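Aac(6')-Ii (Enterococcus faecium, PDB 5E96) probably transfers an acetyl group from acetyl-coenzyme A to the 6'-amino group of aminoglycoside antibiotics. Local coordinates at residues T111-H116 with E141-F146; D15-L20 with P75-S80; G104-L109 with W170-I175; F6-P11 with R45-A50. All coordinates share one frame; numbering follows the deposited sequence.

Four contacts illustrate how a GNAT fold varies its chemistry from core to surface. Contact 3 is the most regular, two buried antiparallel strands joined by backbone bonds. Contacts 2 and 4 are buried and meet the same sheet from helix 11-24 and the loop before it; the first is purely apolar, the second mixes an arginine, waters and small methyl groups, and they touch through L17 and F6. Contact 1 lies at the surface, where one aspartate carboxylate fastens the loop after strand 106-111, itself braced by turns, to helix 143-149. That helix touches contact 2 through F146 on L76 and contact 3 through Y144 on M171, while contacts 1 and 4 lie on opposite sides of the chain's centre.

Contact 1: residues T111-H116 with E141-F146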
# COMPACT_ATOMS: atom_id res chain seq x y z
N THR A 111 -8.01 -0.52 -8.31
CA THR A 111 -7.96 -0.23 -9.73
C THR A 111 -8.74 1.02 -10.06
O THR A 111 -9.76 1.31 -9.43
CB THR A 111 -8.54 -1.40 -10.58
OG1 THR A 111 -8.46 -1.06 -11.97
CG2 THR A 111 -10.01 -1.67 -10.21
N ASP A 112 -8.26 1.78 -11.04
CA ASP A 112 -8.97 2.97 -11.46
C ASP A 112 -9.85 2.54 -12.64
O ASP A 112 -10.57 3.34 -13.23
CB ASP A 112 -7.99 4.08 -11.89
CG ASP A 112 -7.15 3.70 -13.10
OD1 ASP A 112 -7.17 2.53 -13.53
OD2 ASP A 112 -6.46 4.59 -13.63
N ASP A 113 -9.78 1.25 -12.95
CA ASP A 113 -10.54 0.64 -14.04
C ASP A 113 -10.41 1.35 -15.38
O ASP A 113 -11.38 1.47 -16.12
CB ASP A 113 -12.03 0.54 -13.66
CG ASP A 113 -12.85 -0.26 -14.68
OD1 ASP A 113 -12.37 -1.32 -15.14
OD2 ASP A 113 -13.97 0.18 -15.01
N LEU A 114 -9.22 1.84 -15.68
CA LEU A 114 -8.96 2.52 -16.94
C LEU A 114 -7.84 1.80 -17.68
O LEU A 114 -7.02 1.11 -17.06
CB LEU A 114 -8.54 3.97 -16.69
CG LEU A 114 -9.55 4.91 -16.02
CD1 LEU A 114 -8.88 6.25 -15.75
CD2 LEU A 114 -10.77 5.09 -16.91
N ASP A 115 -7.80 1.96 -19.00
CA ASP A 115 -6.77 1.34 -19.83
C ASP A 115 -5.70 2.37 -20.15
O ASP A 115 -5.94 3.33 -20.88
CB ASP A 115 -7.38 0.81 -21.13
CG ASP A 115 -8.35 -0.34 -20.90
OD1 ASP A 115 -7.91 -1.40 -20.40
OD2 ASP A 115 -9.54 -0.18 -21.23
N HIS A 116 -4.51 2.18 -19.59
CA HIS A 116 -3.39 3.09 -19.80
C HIS A 116 -2.46 2.56 -20.88
O HIS A 116 -1.31 2.99 -21.00
CB HIS A 116 -2.62 3.28 -18.50
CG HIS A 116 -3.45 3.82 -17.37
ND1 HIS A 116 -4.01 5.08 -17.40
CD2 HIS A 116 -3.81 3.27 -16.19
CE1 HIS A 116 -4.68 5.28 -16.28
NE2 HIS A 116 -4.57 4.20 -15.53
N GLU A 141 -9.92 -5.38 -22.32
CA GLU A 141 -10.95 -5.59 -21.32
C GLU A 141 -10.71 -4.72 -20.08
O GLU A 141 -9.59 -4.60 -19.60
CB GLU A 141 -11.01 -7.08 -20.92
CG GLU A 141 -11.96 -7.39 -19.77
CD GLU A 141 -12.15 -8.88 -19.53
OE1 GLU A 141 -11.15 -9.62 -19.45
OE2 GLU A 141 -13.32 -9.32 -19.42
N HIS A 142 -11.79 -4.11 -19.59
CA HIS A 142 -11.73 -3.26 -18.41
C HIS A 142 -11.28 -4.07 -17.20
O HIS A 142 -11.76 -5.17 -16.97
CB HIS A 142 -13.11 -2.66 -18.14
CG HIS A 142 -13.53 -1.65 -19.16
ND1 HIS A 142 -13.18 -1.75 -20.49
CD2 HIS A 142 -14.26 -0.52 -19.04
CE1 HIS A 142 -13.69 -0.72 -21.15
NE2 HIS A 142 -14.35 0.04 -20.30
N PRO A 143 -10.34 -3.53 -16.40
CA PRO A 143 -9.87 -4.26 -15.22
C PRO A 143 -11.01 -4.79 -14.36
O PRO A 143 -10.98 -5.93 -13.90
CB PRO A 143 -9.03 -3.21 -14.49
CG PRO A 143 -8.44 -2.42 -15.61
CD PRO A 143 -9.64 -2.24 -16.53
N TYR A 144 -12.02 -3.95 -14.13
CA TYR A 144 -13.17 -4.36 -13.32
C TYR A 144 -13.79 -5.64 -13.88
O TYR A 144 -14.03 -6.60 -13.15
CB TYR A 144 -14.21 -3.24 -13.27
CG TYR A 144 -15.53 -3.69 -12.67
CD1 TYR A 144 -15.62 -4.02 -11.32
CD2 TYR A 144 -16.66 -3.86 -13.47
CE1 TYR A 144 -16.80 -4.53 -10.78
CE2 TYR A 144 -17.85 -4.36 -12.94
CZ TYR A 144 -17.91 -4.69 -11.60
OH TYR A 144 -19.07 -5.21 -11.08
N GLU A 145 -14.06 -5.65 -15.18
CA GLU A 145 -14.66 -6.83 -15.81
C GLU A 145 -13.76 -8.05 -15.62
O GLU A 145 -14.21 -9.13 -15.21
CB GLU A 145 -14.88 -6.57 -17.30
CG GLU A 145 -15.96 -5.51 -17.60
CD GLU A 145 -17.36 -5.97 -17.21
OE1 GLU A 145 -17.60 -7.19 -17.21
OE2 GLU A 145 -18.22 -5.11 -16.91
N PHE A 146 -12.47 -7.87 -15.90
CA PHE A 146 -11.48 -8.93 -15.76
C PHE A 146 -11.52 -9.57 -14.37
O PHE A 146 -11.71 -10.78 -14.24
CB PHE A 146 -10.09 -8.35 -16.05
CG PHE A 146 -8.96 -9.33 -15.86
CD1 PHE A 146 -8.70 -10.31 -16.83
CD2 PHE A 146 -8.16 -9.28 -14.72
CE1 PHE A 146 -7.66 -11.21 -16.67
CE2 PHE A 146 -7.10 -10.17 -14.55
CZ PHE A 146 -6.85 -11.15 -15.52
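D113 OD1 receives the backbone N-H of Y144 at 2.8 Å in a nearly straight bond (166°), which ties the loop after strand 106-111 to the first turn of helix 143-149, part of the GNAT fold. The donor comes from above the carboxylate plane, 44° out of it. The same oxygen lies 3.2 Å from P143 CD and 3.4 Å from H142 CB, so two carbons crowd round the bond. With CG anti to the backbone N (chi1 -172°), the D113 carboxylate extends toward the helix start. A carboxylate facing the start of a helix would probably be favoured by the helix dipole.

P143 is the apolar wedge between the two segments, its CB 3.4 Å from T111 OG1. That hydroxyl also accepts the N-H of D113 in an ST turn that helps to shape this bend. Farther out, D115 OD2 comes obliquely to the ring of H142, the N-cap residue, without bonding to it.

On the helix side, E145 forms a salt bridge with K149; E141, E145 and K149 all belong to the coenzyme A site, so the segment that D113 grips also carries cofactor-binding residues. The loop also braces itself: D112 OD1 accepts L114 N in an Asx turn, and D112 OD2 uses its syn lone pair to take H116 NE2 at 2.7 Å, close to the imidazole plane.

Contact 2: residues D15-L20 with P75-S80; sequences DQLSDL and PLVVES
L20 and V77 reach toward each other tip to tip, with L20 CD2 3.5 Å from V77 CG1, and this apolar meeting joins helix 11-24 to strand 70-78 in a helix-on-sheet packing of the GNAT fold. The helix segment crosses the strand segment almost perpendicularly, at 86°, and their axes come no closer than 9.8 Å. The contact centres on L20 and V77.

The tight part is there. Both methyls of V77 are used: CG1 faces L20 CD2, while CG2 lies 3.6 Å from L20 CG, so the leucine branch point is set against the valine fork. With its CG1 between the backbone N and the carbonyl carbon (chi1 61°), V77 turns both methyls to the helix. One turn earlier, L17 gives a lighter touch, its CD1 4.2 Å from V77 CG1; L17 is itself buried against L56 and F59 of strand 55-66 and V37 of helix 33-40.

Toward the end of the strand the packing slackens. L20, partly exposed, lays CD1 near the E79 backbone, while the E79 carboxylate leads away from the helix and has a long, weak ion pair with R83. V78, pointing away from this helix, packs on helix 84-101, and it and L76 bind the cofactor, so adjacent strand residues serve different sides of the sheet. On the slack side, just past the strand, the nearest approach of L20 CD1 is 4.0 Å, to E79 CA.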
# COMPACT_ATOMS: atom_id res chain seq x y z
N ASP A 15 15.48 -7.68 -16.50
CA ASP A 15 15.60 -6.67 -17.54
C ASP A 15 14.32 -6.69 -18.38
O ASP A 15 13.80 -5.64 -18.76
CB ASP A 15 16.79 -6.93 -18.46
CG ASP A 15 18.11 -6.51 -17.84
OD1 ASP A 15 18.09 -5.92 -16.74
OD2 ASP A 15 19.16 -6.76 -18.46
N GLN A 16 13.81 -7.88 -18.66
CA GLN A 16 12.59 -8.00 -19.44
C GLN A 16 11.37 -7.48 -18.68
O GLN A 16 10.45 -6.92 -19.29
CB GLN A 16 12.37 -9.45 -19.87
CG GLN A 16 13.47 -9.99 -20.78
CD GLN A 16 13.16 -11.39 -21.31
OE1 GLN A 16 12.71 -12.26 -20.56
NE2 GLN A 16 13.42 -11.61 -22.59
N LEU A 17 11.34 -7.66 -17.37
CA LEU A 17 10.20 -7.16 -16.59
C LEU A 17 10.29 -5.64 -16.66
O LEU A 17 9.28 -4.93 -16.75
CB LEU A 17 10.28 -7.62 -15.13
CG LEU A 17 9.17 -7.06 -14.22
CD1 LEU A 17 7.79 -7.41 -14.79
CD2 LEU A 17 9.33 -7.60 -12.83
N SER A 18 11.52 -5.14 -16.64
CA SER A 18 11.77 -3.72 -16.71
C SER A 18 11.25 -3.18 -18.04
O SER A 18 10.54 -2.18 -18.06
CB SER A 18 13.28 -3.45 -16.57
OG SER A 18 13.56 -2.07 -16.66
N ASP A 19 11.58 -3.85 -19.14
CA ASP A 19 11.13 -3.40 -20.45
C ASP A 19 9.61 -3.50 -20.56
O ASP A 19 8.96 -2.65 -21.18
CB ASP A 19 11.79 -4.21 -21.57
CG ASP A 19 13.31 -4.13 -21.53
OD1 ASP A 19 13.85 -3.09 -21.07
OD2 ASP A 19 13.98 -5.09 -21.98
N LEU A 20 9.04 -4.54 -19.97
CA LEU A 20 7.60 -4.74 -20.02
C LEU A 20 6.89 -3.59 -19.29
O LEU A 20 5.90 -3.06 -19.78
CB LEU A 20 7.23 -6.08 -19.39
CG LEU A 20 5.76 -6.50 -19.46
CD1 LEU A 20 5.32 -6.61 -20.92
CD2 LEU A 20 5.57 -7.83 -18.74
N PRO A 75 1.99 -6.01 -9.09
CA PRO A 75 1.11 -5.50 -10.15
C PRO A 75 0.66 -6.71 -10.96
O PRO A 75 0.81 -7.85 -10.54
CB PRO A 75 2.05 -4.64 -10.96
CG PRO A 75 3.29 -5.52 -10.99
CD PRO A 75 3.38 -6.08 -9.57
N LEU A 76 0.08 -6.43 -12.12
CA LEU A 76 -0.31 -7.45 -13.08
C LEU A 76 -0.01 -6.79 -14.40
O LEU A 76 -0.66 -5.82 -14.78
CB LEU A 76 -1.81 -7.80 -13.00
CG LEU A 76 -2.30 -8.68 -14.18
CD1 LEU A 76 -1.35 -9.88 -14.38
CD2 LEU A 76 -3.73 -9.18 -13.91
N VAL A 77 1.01 -7.28 -15.10
CA VAL A 77 1.35 -6.71 -16.39
C VAL A 77 1.52 -7.86 -17.37
O VAL A 77 2.21 -8.85 -17.08
CB VAL A 77 2.65 -5.87 -16.31
CG1 VAL A 77 3.83 -6.73 -15.88
CG2 VAL A 77 2.93 -5.23 -17.66
N VAL A 78 0.85 -7.75 -18.52
CA VAL A 78 0.90 -8.77 -19.55
C VAL A 78 1.18 -8.12 -20.89
O VAL A 78 0.68 -7.03 -21.18
CB VAL A 78 -0.45 -9.53 -19.64
CG1 VAL A 78 -0.36 -10.62 -20.69
CG2 VAL A 78 -0.82 -10.11 -18.29
N GLU A 79 2.00 -8.78 -21.71
CA GLU A 79 2.34 -8.26 -23.02
C GLU A 79 1.11 -8.16 -23.90
O GLU A 79 0.09 -8.81 -23.65
CB GLU A 79 3.36 -9.16 -23.72
CG GLU A 79 2.87 -10.59 -23.88
CD GLU A 79 3.60 -11.36 -24.97
OE1 GLU A 79 4.81 -11.13 -25.16
OE2 GLU A 79 2.95 -12.19 -25.64
N SER A 80 1.21 -7.36 -24.95
CA SER A 80 0.12 -7.21 -25.89
C SER A 80 0.05 -8.47 -26.75
O SER A 80 1.05 -8.88 -27.33
CB SER A 80 0.36 -5.99 -26.78
OG SER A 80 -0.72 -5.78 -27.66

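Contact 3: residues G104-L109 with W170-I175; sequences GITIYL and WMAKTI
Y108 CB and A172 CB meet at 3.7 Å, in a non-hydrogen-bonded pair of the antiparallel strands 106-111 and 168-174, neighbours in the central GNAT sheet. The alanine is a low bump beside the tyrosine stem, and the Y108 ring leads off from it: CG is set between the backbone N and carbonyl carbon (chi1 72°). T106 and T174 share this face. The second subunit presses on it, its L158 on A172 and its W164 on T174. W170 meets W170 of that subunit, ring planes about 40° apart, and bonds through NE1 to its Y66 OH.

The other face is lined by I107, L109, M171 and K173. L109 and M171 lie side by side, L109 CD1 4.1 Å from M171 CB, and I107 CD1 meets I175 CG2 nearly at a right angle. I175 fills the hollow at the strand end: its N donates to I105 O at 3.0 Å and its CG1 lies 3.6 Å from the same oxygen. Helix 84-101 closes over I107 and I175, and helix 143-149 over M171.

Backbone bonds run both ways between I107 and K173 and between L109 and M171. K173 O is gripped twice, by I107 N and, from above the carbonyl plane, by T106 OG1 at 3.0 Å. With main-chain polarity largely paired between the strands, one face can carry a dimer contact and the other the helices.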
# COMPACT_ATOMS: atom_id res chain seq x y z
N GLY A 104 -2.02 -17.13 3.25
CA GLY A 104 -2.95 -16.10 2.84
C GLY A 104 -4.40 -16.56 2.82
O GLY A 104 -4.70 -17.70 2.46
N ILE A 105 -5.30 -15.66 3.21
CA ILE A 105 -6.73 -15.94 3.24
C ILE A 105 -7.47 -15.09 2.21
O ILE A 105 -8.44 -15.54 1.62
CB ILE A 105 -7.35 -15.61 4.61
CG1 ILE A 105 -6.83 -16.55 5.69
CG2 ILE A 105 -8.86 -15.71 4.52
CD1 ILE A 105 -7.38 -16.24 7.07
N THR A 106 -7.01 -13.86 2.02
CA THR A 106 -7.69 -12.98 1.08
C THR A 106 -6.72 -12.15 0.26
O THR A 106 -5.62 -11.83 0.71
CB THR A 106 -8.67 -12.04 1.83
OG1 THR A 106 -9.37 -11.21 0.88
CG2 THR A 106 -7.92 -11.15 2.82
N ILE A 107 -7.13 -11.82 -0.95
CA ILE A 107 -6.33 -11.00 -1.84
C ILE A 107 -7.18 -9.83 -2.28
O ILE A 107 -8.32 -10.01 -2.73
CB ILE A 107 -5.88 -11.78 -3.12
CG1 ILE A 107 -4.86 -12.85 -2.76
CG2 ILE A 107 -5.27 -10.82 -4.13
CD1 ILE A 107 -4.40 -13.71 -3.95
N TYR A 108 -6.64 -8.62 -2.16
CA TYR A 108 -7.37 -7.44 -2.59
C TYR A 108 -6.52 -6.66 -3.57
O TYR A 108 -5.32 -6.91 -3.71
CB TYR A 108 -7.74 -6.53 -1.40
CG TYR A 108 -6.58 -5.78 -0.79
CD1 TYR A 108 -5.68 -6.42 0.05
CD2 TYR A 108 -6.36 -4.43 -1.08
CE1 TYR A 108 -4.59 -5.74 0.60
CE2 TYR A 108 -5.28 -3.74 -0.54
CZ TYR A 108 -4.40 -4.40 0.30
OH TYR A 108 -3.32 -3.75 0.84
N LEU A 109 -7.15 -5.71 -4.24
CA LEU A 109 -6.46 -4.89 -5.21
C LEU A 109 -7.18 -3.56 -5.39
O LEU A 109 -8.36 -3.42 -5.02
CB LEU A 109 -6.41 -5.64 -6.54
CG LEU A 109 -7.79 -5.98 -7.12
CD1 LEU A 109 -8.23 -4.84 -8.05
CD2 LEU A 109 -7.75 -7.31 -7.88
N TRP A 170 -11.70 -0.79 -4.91
CA TRP A 170 -10.98 -1.86 -4.26
C TRP A 170 -11.81 -3.13 -4.40
O TRP A 170 -13.02 -3.13 -4.13
CB TRP A 170 -10.76 -1.56 -2.77
CG TRP A 170 -9.82 -0.42 -2.50
CD1 TRP A 170 -8.57 -0.25 -3.02
CD2 TRP A 170 -10.03 0.68 -1.60
NE1 TRP A 170 -7.98 0.87 -2.49
CE2 TRP A 170 -8.85 1.46 -1.61
CE3 TRP A 170 -11.09 1.07 -0.78
CZ2 TRP A 170 -8.70 2.61 -0.83
CZ3 TRP A 170 -10.94 2.22 -0.00
CH2 TRP A 170 -9.75 2.98 -0.04
N MET A 171 -11.16 -4.20 -4.82
CA MET A 171 -11.81 -5.49 -5.00
C MET A 171 -11.04 -6.54 -4.21
O MET A 171 -9.83 -6.39 -3.99
CB MET A 171 -11.85 -5.84 -6.49
CG MET A 171 -12.56 -4.79 -7.35
SD MET A 171 -12.58 -5.12 -9.14
CE MET A 171 -13.81 -6.45 -9.21
N ALA A 172 -11.72 -7.59 -3.78
CA ALA A 172 -11.08 -8.62 -2.99
C ALA A 172 -11.74 -9.98 -3.16
O ALA A 172 -12.87 -10.09 -3.65
CB ALA A 172 -11.07 -8.22 -1.50
N LYS A 173 -11.03 -11.02 -2.74
CA LYS A 173 -11.53 -12.38 -2.85
C LYS A 173 -10.92 -13.24 -1.76
O LYS A 173 -9.75 -13.07 -1.41
CB LYS A 173 -11.16 -12.94 -4.23
CG LYS A 173 -11.52 -14.39 -4.48
CD LYS A 173 -11.07 -14.80 -5.88
CE LYS A 173 -11.43 -16.24 -6.21
NZ LYS A 173 -10.97 -16.59 -7.58
N THR A 174 -11.72 -14.13 -1.19
CA THR A 174 -11.22 -15.05 -0.18
C THR A 174 -10.78 -16.23 -1.02
O THR A 174 -11.60 -16.89 -1.66
CB THR A 174 -12.32 -15.47 0.80
OG1 THR A 174 -12.82 -14.30 1.47
CG2 THR A 174 -11.77 -16.44 1.84
N ILE A 175 -9.48 -16.51 -1.01
CA ILE A 175 -8.92 -17.56 -1.84
C ILE A 175 -8.79 -18.98 -1.29
O ILE A 175 -8.10 -19.81 -1.88
CB ILE A 175 -7.55 -17.10 -2.41
CG1 ILE A 175 -6.66 -16.55 -1.29
CG2 ILE A 175 -7.79 -16.00 -3.43
CD1 ILE A 175 -6.23 -17.55 -0.26

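Contact 4: residues F6-P11 with R45-A50. With EDO (1,2-ethanediol), chain C.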
# COMPACT_ATOMS: atom_id res chain seq x y z
N PHE A 6 9.02 -16.34 -10.15
CA PHE A 6 9.99 -15.53 -10.86
C PHE A 6 11.39 -15.74 -10.27
O PHE A 6 11.59 -15.63 -9.06
CB PHE A 6 9.56 -14.05 -10.76
CG PHE A 6 10.44 -13.09 -11.52
CD1 PHE A 6 11.73 -12.81 -11.09
CD2 PHE A 6 9.96 -12.45 -12.66
CE1 PHE A 6 12.54 -11.90 -11.78
CE2 PHE A 6 10.75 -11.53 -13.36
CZ PHE A 6 12.05 -11.26 -12.92
N ASP A 7 12.37 -16.04 -11.13
CA ASP A 7 13.74 -16.24 -10.66
C ASP A 7 14.38 -14.88 -10.41
O ASP A 7 14.82 -14.20 -11.35
CB ASP A 7 14.55 -17.03 -11.70
CG ASP A 7 15.99 -17.27 -11.26
OD1 ASP A 7 16.35 -16.91 -10.12
OD2 ASP A 7 16.77 -17.83 -12.06
N ARG A 8 14.43 -14.50 -9.14
CA ARG A 8 14.97 -13.20 -8.76
C ARG A 8 16.47 -13.07 -8.98
O ARG A 8 17.03 -11.98 -8.85
CB ARG A 8 14.60 -12.91 -7.30
CG ARG A 8 13.14 -13.22 -7.03
CD ARG A 8 12.63 -12.71 -5.69
NE ARG A 8 11.42 -13.45 -5.31
CZ ARG A 8 10.50 -13.01 -4.46
NH1 ARG A 8 10.63 -11.82 -3.88
NH2 ARG A 8 9.46 -13.77 -4.18
N ASN A 9 17.12 -14.18 -9.32
CA ASN A 9 18.55 -14.14 -9.58
C ASN A 9 18.87 -14.17 -11.07
O ASN A 9 20.03 -14.30 -11.46
CB ASN A 9 19.24 -15.29 -8.85
CG ASN A 9 19.16 -15.15 -7.35
OD1 ASN A 9 19.70 -14.21 -6.77
ND2 ASN A 9 18.46 -16.08 -6.71
N ASN A 10 17.84 -14.05 -11.90
CA ASN A 10 18.04 -14.03 -13.35
C ASN A 10 17.95 -12.56 -13.77
O ASN A 10 16.86 -12.01 -13.92
CB ASN A 10 16.94 -14.84 -14.04
CG ASN A 10 17.13 -14.92 -15.54
OD1 ASN A 10 17.78 -14.07 -16.14
ND2 ASN A 10 16.54 -15.94 -16.16
N PRO A 11 19.11 -11.91 -13.98
CA PRO A 11 19.15 -10.50 -14.38
C PRO A 11 18.48 -10.21 -15.72
O PRO A 11 17.97 -9.10 -15.94
CB PRO A 11 20.64 -10.17 -14.36
CG PRO A 11 21.29 -11.49 -14.67
CD PRO A 11 20.47 -12.46 -13.85
N ARG A 45 7.55 -10.26 -0.75
CA ARG A 45 6.54 -10.32 -1.80
C ARG A 45 6.58 -11.61 -2.60
O ARG A 45 7.58 -12.34 -2.61
CB ARG A 45 6.73 -9.17 -2.78
CG ARG A 45 6.67 -7.78 -2.17
CD ARG A 45 6.73 -6.74 -3.26
NE ARG A 45 6.76 -5.38 -2.72
CZ ARG A 45 6.53 -4.29 -3.43
NH1 ARG A 45 6.24 -4.38 -4.72
NH2 ARG A 45 6.60 -3.10 -2.85
N ILE A 46 5.47 -11.90 -3.26
CA ILE A 46 5.37 -13.04 -4.14
C ILE A 46 5.60 -12.45 -5.54
O ILE A 46 5.13 -11.34 -5.83
CB ILE A 46 3.98 -13.72 -4.07
CG1 ILE A 46 3.87 -14.51 -2.76
CG2 ILE A 46 3.77 -14.62 -5.29
CD1 ILE A 46 2.54 -15.17 -2.54
N ALA A 47 6.33 -13.17 -6.37
CA ALA A 47 6.63 -12.72 -7.72
C ALA A 47 6.47 -13.93 -8.65
O ALA A 47 7.10 -14.97 -8.44
CB ALA A 47 8.04 -12.15 -7.80
N VAL A 48 5.62 -13.77 -9.66
CA VAL A 48 5.32 -14.83 -10.60
C VAL A 48 5.50 -14.40 -12.04
O VAL A 48 5.06 -13.32 -12.43
CB VAL A 48 3.87 -15.32 -10.41
CG1 VAL A 48 3.50 -16.35 -11.48
CG2 VAL A 48 3.70 -15.90 -9.01
N ALA A 49 6.15 -15.25 -12.83
CA ALA A 49 6.41 -14.95 -14.23
C ALA A 49 5.69 -15.87 -15.19
O ALA A 49 5.45 -17.04 -14.90
CB ALA A 49 7.91 -15.00 -14.51
N ALA A 50 5.34 -15.31 -16.34
CA ALA A 50 4.72 -16.07 -17.43
C ALA A 50 5.83 -15.96 -18.46
O ALA A 50 6.15 -14.86 -18.92
CB ALA A 50 3.46 -15.38 -17.94
C1 EDO C . 15.83 -15.84 -19.92
O1 EDO C . 16.41 -16.40 -18.75
C2 EDO C . 14.31 -15.90 -19.79
O2 EDO C . 13.76 -14.67 -20.25
O HOH W 1 10.14 -15.80 -6.91
O HOH W 2 7.49 -15.72 -5.46
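The flat guanidinium of R8 has the A47 CB methyl off-centre over one face, and R45 O at its edge in the plane. NH2 donates to that carbonyl at 2.8 Å, almost straight (162°), and NH1 adds a weak bond to the same oxygen. The R8 chain, extended from CG to NE, reaches R45, just ahead of strand 46-52. NH1 also binds M41 O, so the carbonyls of M41 and R45 fix the position and rotation of the guanidinium.

The second flat group, the ring of F6, is met obliquely by A49 CB, 3.8 Å from CD2, and F59 lies against it with ring planes roughly perpendicular. F6 CB sits close to A47 CB, so the two alanine methyls that point toward the loop make a smooth seat for the phenylalanine.

Between the guanidinium and the phenyl ring runs a polar thread. F6 N donates to A47 O at 2.9 Å, from 42° above the carbonyl plane. A water takes R8 NE and gives to F6 O at 2.6 Å; a second water accepts A47 N and, weakly, R8 NH2.

R8 itself sits second in a type I turn that runs from D7 to N10, with D7 OD1 accepting N9 N in an Asx turn. N10 then caps helix 11-24 with OD1, while its ND2 binds an ethanediol, probably from crystallisation. The whole is the strand-to-helix connection at the start of a GNAT domain: the antiparallel pairing of strand 2-5 with 46-52, continued from S4 with A49 to F6 with A47, gives way to a capped helix.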